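Local atomic coordinates of geranyltranstransferase (Enterococcus faecalis, PDB entry 3P8L), a protein that probably catalyses the magnesium-dependent condensation of isopentenyl diphosphate with geranyl diphosphate to give farnesyl diphosphate and diphosphate. Residues Lys105-Asn108 with His109-Phe112; Gly157-Ser160 with Gly161-Gly164; Ile208-Leu211 with Thr212-Ala215. All blocks are in the same frame, centred on the assembly; numbering follows the deposited sequence. Where two conformers were deposited one is given.

Contact 1: Lys105-Asn108 with His109-Phe112; sequences KPTN and HKVF
The backbone N of Phe112 donates to the carbonyl of Asn108, with N to O 2.9 Å. This is the second of two i to i+4 bonds at the short helix 108-112. The first comes one step earlier, where Val111 N bonds to Thr107 O at 3.1 Å. Thr107 O also takes a weak bond from Lys110 N. Thr107 is the N-cap residue, but its side chain makes no capping bond. OG1 instead sits between the backbone N and the carbonyl carbon (chi1 45°) and bonds to the carbonyl of Asp99. Thr107 OG1 also lies 3.2 Å from His109 CE1 and 3.4 Å from Lys110 CG. The side chains of Thr107 and His109 run side by side and point the same way.

The side-chain carboxamide of Asn108 crosses the Phe112 ring obliquely, the two planes 40° apart, with OD1 3.7 Å from CD2. Its ND2 bonds to Ser45 OG, while OD1 is buried with no polar partner in the model. On the more exposed side, Pro106 CG rests on Val111 CG2 at 3.8 Å.

The segment turns from the two-stranded hairpin of 101-102 and 105-106 into a helix. Asn108 and Phe112 face helix 36-47, and Val111 touches Tyr44 there. His109 packs between helices 71-92 and 114-133, against Asp92 and Ala117.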
ATOM      1  N   LYS A 105      -8.314   2.440  24.792  1.00 52.14           N
ATOM      2  CA  LYS A 105      -8.272   1.004  24.530  0.50 45.69           C
ATOM      3  C   LYS A 105      -6.835   0.575  24.185  1.00 42.36           C
ATOM      4  O   LYS A 105      -6.046   1.382  23.716  1.00 40.00           O
ATOM      5  CB  LYS A 105      -9.272   0.640  23.423  0.50 43.62           C
ATOM      6  CG  LYS A 105     -10.729   0.617  23.899  0.50 46.07           C
ATOM      7  CD  LYS A 105     -11.729   0.377  22.760  0.50 50.18           C
ATOM      8  CE  LYS A 105     -11.307  -0.781  21.859  0.50 49.20           C
ATOM      9  NZ  LYS A 105     -12.459  -1.388  21.119  0.50 39.00           N
ATOM     10  N   PRO A 106      -6.469  -0.701  24.463  1.00 39.96           N
ATOM     11  CA  PRO A 106      -5.106  -1.090  24.099  1.00 41.11           C
ATOM     12  C   PRO A 106      -4.854  -1.038  22.597  1.00 33.28           C
ATOM     13  O   PRO A 106      -5.762  -1.293  21.798  1.00 34.78           O
ATOM     14  CB  PRO A 106      -5.002  -2.539  24.584  1.00 43.62           C
ATOM     15  CG  PRO A 106      -6.406  -2.987  24.796  1.00 39.28           C
ATOM     16  CD  PRO A 106      -7.164  -1.791  25.170  1.00 35.17           C
ATOM     17  N   THR A 107      -3.622  -0.725  22.245  1.00 29.07           N
ATOM     18  CA  THR A 107      -3.199  -0.590  20.862  1.00 35.77           C
ATOM     19  C   THR A 107      -3.087  -1.965  20.247  1.00 41.96           C
ATOM     20  O   THR A 107      -3.062  -2.977  20.973  1.00 34.03           O
ATOM     21  CB  THR A 107      -1.891   0.182  20.748  1.00 40.42           C
ATOM     22  OG1 THR A 107      -0.979  -0.301  21.734  1.00 37.19           O
ATOM     23  CG2 THR A 107      -2.128   1.684  20.987  1.00 31.17           C
ATOM     24  N   ASN A 108      -3.063  -2.001  18.915  1.00 33.95           N
ATOM     25  CA  ASN A 108      -3.059  -3.260  18.182  1.00 34.15           C
ATOM     26  C   ASN A 108      -1.963  -4.261  18.620  1.00 35.62           C
ATOM     27  O   ASN A 108      -2.264  -5.429  18.848  1.00 30.67           O
ATOM     28  CB  ASN A 108      -3.006  -3.001  16.676  1.00 34.36           C
ATOM     29  CG  ASN A 108      -3.397  -4.212  15.873  1.00 40.00           C
ATOM     30  OD1 ASN A 108      -2.687  -5.207  15.875  1.00 32.03           O
ATOM     31  ND2 ASN A 108      -4.531  -4.134  15.163  1.00 32.71           N
ATOM     32  N   HIS A 109      -0.719  -3.801  18.752  1.00 32.12           N
ATOM     33  CA  HIS A 109       0.385  -4.673  19.190  1.00 35.26           C
ATOM     34  C   HIS A 109       0.246  -5.186  20.622  1.00 38.01           C
ATOM     35  O   HIS A 109       0.733  -6.265  20.923  1.00 43.71           O
ATOM     36  CB  HIS A 109       1.755  -4.004  19.010  1.00 30.09           C
ATOM     37  CG  HIS A 109       1.954  -2.762  19.812  1.00 40.11           C
ATOM     38  ND1 HIS A 109       1.463  -1.537  19.407  1.00 42.06           N
ATOM     39  CD2 HIS A 109       2.654  -2.532  20.956  1.00 31.80           C
ATOM     40  CE1 HIS A 109       1.834  -0.610  20.273  1.00 46.70           C
ATOM     41  NE2 HIS A 109       2.554  -1.186  21.224  1.00 31.84           N
ATOM     42  N   LYS A 110      -0.430  -4.419  21.483  1.00 38.88           N
ATOM     43  CA  LYS A 110      -0.710  -4.837  22.867  1.00 43.07           C
ATOM     44  C   LYS A 110      -1.749  -5.925  22.894  1.00 45.29           C
ATOM     45  O   LYS A 110      -1.737  -6.794  23.774  1.00 43.26           O
ATOM     46  CB  LYS A 110      -1.182  -3.656  23.729  1.00 40.52           C
ATOM     47  CG  LYS A 110      -0.094  -2.623  24.007  1.00 37.51           C
ATOM     48  CD  LYS A 110       1.217  -3.266  24.430  1.00 51.33           C
ATOM     49  CE  LYS A 110       1.246  -3.540  25.927  1.00 57.74           C
ATOM     50  NZ  LYS A 110       2.607  -3.977  26.321  1.00 60.31           N
ATOM     51  N   VAL A 111      -2.651  -5.905  21.917  1.00 41.17           N
ATOM     52  CA  VAL A 111      -3.612  -6.980  21.849  1.00 37.27           C
ATOM     53  C   VAL A 111      -3.043  -8.239  21.186  1.00 43.43           C
ATOM     54  O   VAL A 111      -3.145  -9.331  21.763  1.00 38.82           O
ATOM     55  CB  VAL A 111      -4.958  -6.525  21.236  1.00 31.59           C
ATOM     56  CG1 VAL A 111      -5.964  -7.635  21.235  1.00 34.88           C
ATOM     57  CG2 VAL A 111      -5.503  -5.353  22.002  1.00 37.48           C
ATOM     58  N   PHE A 112      -2.423  -8.086  20.009  1.00 37.20           N
ATOM     59  CA  PHE A 112      -2.167  -9.221  19.121  1.00 36.78           C
ATOM     60  C   PHE A 112      -0.698  -9.588  18.962  1.00 33.07           C
ATOM     61  O   PHE A 112      -0.369 -10.569  18.289  1.00 38.06           O
ATOM     62  CB  PHE A 112      -2.779  -8.958  17.733  1.00 39.28           C
ATOM     63  CG  PHE A 112      -4.282  -8.845  17.738  1.00 34.91           C
ATOM     64  CD1 PHE A 112      -5.081  -9.984  17.785  1.00 36.19           C
ATOM     65  CD2 PHE A 112      -4.892  -7.595  17.699  1.00 39.05           C
ATOM     66  CE1 PHE A 112      -6.490  -9.890  17.794  1.00 33.31           C
ATOM     67  CE2 PHE A 112      -6.281  -7.472  17.719  1.00 34.93           C
ATOM     68  CZ  PHE A 112      -7.096  -8.634  17.755  1.00 33.79           C
TER

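Contact 2: Gly157-Ser160 with Gly161-Gly164; sequences GMVS and GQMG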
ATOM      1  N   GLY A 157       4.805  11.788   0.487  1.00 43.15           N
ATOM      2  CA  GLY A 157       3.921  12.367   1.491  1.00 39.53           C
ATOM      3  C   GLY A 157       4.118  11.778   2.863  1.00 43.07           C
ATOM      4  O   GLY A 157       5.213  11.916   3.455  1.00 40.89           O
ATOM      5  N   MET A 158       3.064  11.108   3.350  1.00 37.29           N
ATOM      6  CA  MET A 158       2.972  10.658   4.759  1.00 39.76           C
ATOM      7  C   MET A 158       4.196   9.909   5.302  1.00 34.53           C
ATOM      8  O   MET A 158       4.653  10.204   6.411  1.00 40.04           O
ATOM      9  CB  MET A 158       1.689   9.834   4.994  1.00 35.81           C
ATOM     10  CG  MET A 158       1.388   9.522   6.469  1.00 35.11           C
ATOM     11  SD  MET A 158      -0.019   8.382   6.669  1.00 27.39           S
ATOM     12  CE  MET A 158       0.710   6.982   5.855  1.00 31.98           C
ATOM     13  N   VAL A 159       4.723   8.963   4.524  1.00 37.55           N
ATOM     14  CA  VAL A 159       5.834   8.135   4.992  1.00 44.75           C
ATOM     15  C   VAL A 159       7.109   8.967   5.162  1.00 39.91           C
ATOM     16  O   VAL A 159       7.783   8.834   6.175  1.00 38.79           O
ATOM     17  CB  VAL A 159       6.070   6.886   4.116  1.00 43.73           C
ATOM     18  CG1 VAL A 159       7.278   6.096   4.630  1.00 40.07           C
ATOM     19  CG2 VAL A 159       4.845   5.991   4.149  1.00 39.08           C
ATOM     20  N   SER A 160       7.403   9.841   4.194  1.00 36.78           N
ATOM     21  CA  SER A 160       8.508  10.814   4.334  1.00 42.56           C
ATOM     22  C   SER A 160       8.311  11.750   5.512  1.00 39.32           C
ATOM     23  O   SER A 160       9.265  12.067   6.218  1.00 46.50           O
ATOM     24  CB  SER A 160       8.703  11.620   3.051  1.00 37.52           C
ATOM     25  OG  SER A 160       9.581  10.931   2.183  1.00 40.15           O
ATOM     26  N   GLY A 161       7.059  12.153   5.734  1.00 40.79           N
ATOM     27  CA  GLY A 161       6.671  12.957   6.902  1.00 36.51           C
ATOM     28  C   GLY A 161       6.903  12.276   8.243  1.00 44.35           C
ATOM     29  O   GLY A 161       7.388  12.915   9.186  1.00 39.06           O
ATOM     30  N   GLN A 162       6.537  10.989   8.336  1.00 42.72           N
ATOM     31  CA  GLN A 162       6.742  10.197   9.547  0.50 41.16           C
ATOM     32  C   GLN A 162       8.244  10.076   9.830  1.00 41.15           C
ATOM     33  O   GLN A 162       8.684  10.177  10.987  1.00 44.37           O
ATOM     34  CB  GLN A 162       6.079   8.806   9.419  0.50 39.70           C
ATOM     35  CG  GLN A 162       4.528   8.836   9.421  0.50 36.48           C
ATOM     36  CD  GLN A 162       3.864   7.473   9.170  0.50 44.39           C
ATOM     37  OE1 GLN A 162       4.358   6.651   8.407  0.50 39.36           O
ATOM     38  NE2 GLN A 162       2.716   7.259   9.792  0.50 52.52           N
ATOM     39  N   MET A 163       9.018   9.844   8.771  1.00 40.40           N
ATOM     40  CA  MET A 163      10.473   9.767   8.900  1.00 45.45           C
ATOM     41  C   MET A 163      11.056  11.115   9.373  1.00 49.34           C
ATOM     42  O   MET A 163      11.860  11.149  10.310  1.00 46.70           O
ATOM     43  CB  MET A 163      11.133   9.272   7.607  1.00 43.90           C
ATOM     44  CG  MET A 163      12.643   8.929   7.766  1.00 48.89           C
ATOM     45  SD  MET A 163      13.054   7.367   8.580  1.00 35.18           S
ATOM     46  CE  MET A 163      12.944   7.763  10.287  1.00 33.86           C
ATOM     47  N   GLY A 164      10.604  12.209   8.755  1.00 45.35           N
ATOM     48  CA  GLY A 164      10.960  13.563   9.178  1.00 48.32           C
ATOM     49  C   GLY A 164      10.659  13.844  10.641  1.00 53.18           C
ATOM     50  O   GLY A 164      11.503  14.397  11.353  1.00 53.30           O
TER
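Gln162 folds back over the carbonyl of Met158 and buries more surface here than any other residue of the segment. Its backbone N donates to Met158 O at 2.8 Å, and its own CG then lies 3.3 Å from the same oxygen. CG stands anti to the carbonyl carbon (chi1 -69°), which aims the chain back toward the start of the helix. Gln162 was modelled in two conformers, and its side-chain geometry is that of one of them. In this conformer the chain is extended beyond CG. The carboxamide carbon CD of Gln162 reaches Met158 CG at 4.2 Å, where the two side chains cross at a slant. OE1 of Gln162 passes Val159, 4.0 Å from its CA.

Gly161 and Ser160 come next. Gly161 N bonds to the carbonyl of Gly157, the N-cap residue, with N to O 2.9 Å. Gly161 has no side chain and lies in the buried part of the helix. Ser160 holds the next turn through its backbone, its O accepting from Gly164 N at 2.9 Å. Its side chain turns back instead, and OG bonds to the carbonyl of Asn155 just before the helix. Met163 N also joins the ladder of i to i+4 bonds by donating to Val159 O, at 3.0 Å.

These are the first two turns or so of helix 158-167, and they are almost wholly buried. Met158 and Gln162 lie along helix 71-92, against Tyr86 and Ser87. The second subunit covers another part of the surface. Ser160 OG bonds to the backbone N of Asn35 of that subunit. Val159 and Gln162 touch both helix 71-92 and the second subunit, where they meet its Leu38 and Leu119.

Contact 3: Ile208-Leu211 with Thr212-Ala215; sequences IGLL and TQFA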
ATOM      1  N   ILE A 208     -10.343  22.287  -7.954  1.00 57.67           N
ATOM      2  CA  ILE A 208      -9.551  21.261  -7.245  1.00 52.91           C
ATOM      3  C   ILE A 208      -8.313  21.900  -6.624  1.00 52.37           C
ATOM      4  O   ILE A 208      -7.992  21.631  -5.462  1.00 53.12           O
ATOM      5  CB  ILE A 208      -9.246  20.043  -8.166  1.00 51.56           C
ATOM      6  CG1 ILE A 208     -10.518  19.208  -8.337  1.00 44.79           C
ATOM      7  CG2 ILE A 208      -8.091  19.177  -7.633  1.00 45.83           C
ATOM      8  CD1 ILE A 208     -10.497  18.226  -9.507  1.00 47.79           C
ATOM      9  N   GLY A 209      -7.677  22.804  -7.373  1.00 51.53           N
ATOM     10  CA  GLY A 209      -6.573  23.627  -6.855  1.00 41.77           C
ATOM     11  C   GLY A 209      -6.905  24.495  -5.656  1.00 46.56           C
ATOM     12  O   GLY A 209      -6.086  24.641  -4.739  1.00 47.28           O
ATOM     13  N   LEU A 210      -8.099  25.086  -5.665  1.00 48.44           N
ATOM     14  CA  LEU A 210      -8.595  25.857  -4.522  1.00 49.47           C
ATOM     15  C   LEU A 210      -8.967  24.964  -3.313  1.00 46.64           C
ATOM     16  O   LEU A 210      -8.685  25.309  -2.166  1.00 45.42           O
ATOM     17  CB  LEU A 210      -9.798  26.707  -4.943  1.00 49.31           C
ATOM     18  CG  LEU A 210      -9.523  27.953  -5.807  1.00 60.26           C
ATOM     19  CD1 LEU A 210     -10.822  28.715  -6.077  1.00 57.06           C
ATOM     20  CD2 LEU A 210      -8.492  28.878  -5.150  1.00 55.59           C
ATOM     21  N   LEU A 211      -9.592  23.819  -3.585  1.00 46.29           N
ATOM     22  CA  LEU A 211      -9.909  22.827  -2.544  1.00 46.88           C
ATOM     23  C   LEU A 211      -8.643  22.355  -1.824  1.00 41.00           C
ATOM     24  O   LEU A 211      -8.635  22.184  -0.610  1.00 47.31           O
ATOM     25  CB  LEU A 211     -10.642  21.640  -3.164  1.00 42.20           C
ATOM     26  CG  LEU A 211     -12.066  21.930  -3.612  1.00 43.43           C
ATOM     27  CD1 LEU A 211     -12.593  20.790  -4.470  1.00 45.62           C
ATOM     28  CD2 LEU A 211     -12.960  22.194  -2.423  1.00 38.55           C
ATOM     29  N   THR A 212      -7.566  22.203  -2.591  1.00 45.43           N
ATOM     30  CA  THR A 212      -6.241  21.871  -2.076  1.00 44.90           C
ATOM     31  C   THR A 212      -5.693  22.905  -1.097  1.00 49.36           C
ATOM     32  O   THR A 212      -5.118  22.557  -0.056  1.00 51.97           O
ATOM     33  CB  THR A 212      -5.280  21.710  -3.249  1.00 49.14           C
ATOM     34  OG1 THR A 212      -5.762  20.661  -4.087  1.00 44.12           O
ATOM     35  CG2 THR A 212      -3.846  21.412  -2.783  1.00 43.65           C
ATOM     36  N   GLN A 213      -5.886  24.176  -1.426  1.00 50.26           N
ATOM     37  CA  GLN A 213      -5.455  25.270  -0.573  1.00 47.42           C
ATOM     38  C   GLN A 213      -6.263  25.280   0.705  1.00 39.09           C
ATOM     39  O   GLN A 213      -5.715  25.499   1.800  1.00 38.58           O
ATOM     40  CB  GLN A 213      -5.606  26.617  -1.296  1.00 53.23           C
ATOM     41  CG  GLN A 213      -4.536  26.904  -2.346  1.00 63.23           C
ATOM     42  CD  GLN A 213      -4.766  28.232  -3.066  1.00 71.42           C
ATOM     43  OE1 GLN A 213      -4.850  29.290  -2.436  1.00 68.38           O
ATOM     44  NE2 GLN A 213      -4.870  28.177  -4.387  1.00 66.66           N
ATOM     45  N   PHE A 214      -7.570  25.065   0.568  1.00 37.80           N
ATOM     46  CA  PHE A 214      -8.431  24.904   1.741  1.00 42.93           C
ATOM     47  C   PHE A 214      -7.909  23.807   2.677  1.00 39.63           C
ATOM     48  O   PHE A 214      -7.816  24.019   3.885  1.00 45.54           O
ATOM     49  CB  PHE A 214      -9.871  24.576   1.335  1.00 44.55           C
ATOM     50  CG  PHE A 214     -10.774  24.322   2.505  1.00 47.10           C
ATOM     51  CD1 PHE A 214     -11.374  25.380   3.175  1.00 48.83           C
ATOM     52  CD2 PHE A 214     -11.014  23.022   2.953  1.00 41.32           C
ATOM     53  CE1 PHE A 214     -12.217  25.147   4.270  1.00 52.92           C
ATOM     54  CE2 PHE A 214     -11.839  22.779   4.043  1.00 41.90           C
ATOM     55  CZ  PHE A 214     -12.456  23.849   4.701  1.00 47.09           C
ATOM     56  N   ALA A 215      -7.587  22.644   2.109  1.00 43.98           N
ATOM     57  CA  ALA A 215      -7.067  21.501   2.889  1.00 39.81           C
ATOM     58  C   ALA A 215      -5.790  21.848   3.618  1.00 40.91           C
ATOM     59  O   ALA A 215      -5.641  21.534   4.806  1.00 41.00           O
ATOM     60  CB  ALA A 215      -6.829  20.314   1.982  1.00 34.87           C
TER
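Thr212 grips the carbonyl of Ile208 twice, in a regular stretch of alpha-helix 205-230 of this all-helical isoprenoid synthase fold. The backbone N donates to Ile208 O at 3.0 Å, and the hydroxyl OG1 donates to the same oxygen. The torsion chi1 of -60° lays OG1 beside its own backbone N, and from there it can reach back one turn. CB of Thr212 also sits 3.4 Å from Gly209 O.

The tight side carries Leu211, Phe214 and Ala215. Phe214 N bonds to Leu210 O at 3.0 Å, and its CB presses on Leu211 O at 3.3 Å. The ring then leads away from the preceding segment, with CG anti to the backbone N (chi1 177°). It is buried among Val276 and Leu277 of helix 259-283 and Leu292 and Leu296 of helix 289-298. Leu210 and Leu211 both meet Ile280 of helix 259-283. Ala215 N bonds to Leu211 O, and its small side chain lies on Leu194 of helix 175-200. Thr212 touches Ile195 of that same helix.

The solvent side is looser. Gln213 is exposed, and its backbone N makes a weak bond to Gly209 O, at 3.4 Å. Its chain is extended beyond CG and runs back past Gly209. There NE2 of Gln213 meets Leu210 CD2 at 3.8 Å, the two side chains crossing at an angle. Packed and open sides thus share the same two turns of helix, and the doubly bonded acceptor is Ile208 O: Thr212 N and OG1, the latter 2.8 Å away, approach from opposite faces of the carbonyl plane.

How the contacts relate
From the N terminus the three contacts follow in series. None nests in or crosses another, and none closes a long loop, since each joins adjacent segments. Contact 1 turns the chain from a small hairpin into helix 108-112, beside helices 36-47, 71-92 and 114-133. Contact 2 starts helix 158-167 and lies at the subunit interface, its centre about 23 Å from that of contact 1. Both lean on helix 71-92, which links them. Contact 3 belongs to helix 205-230, packed with helices 175-200, 259-283 and 289-298. Contacts 1 and 3 lie on opposite sides of the chain's centre, about 36 Å apart between centres.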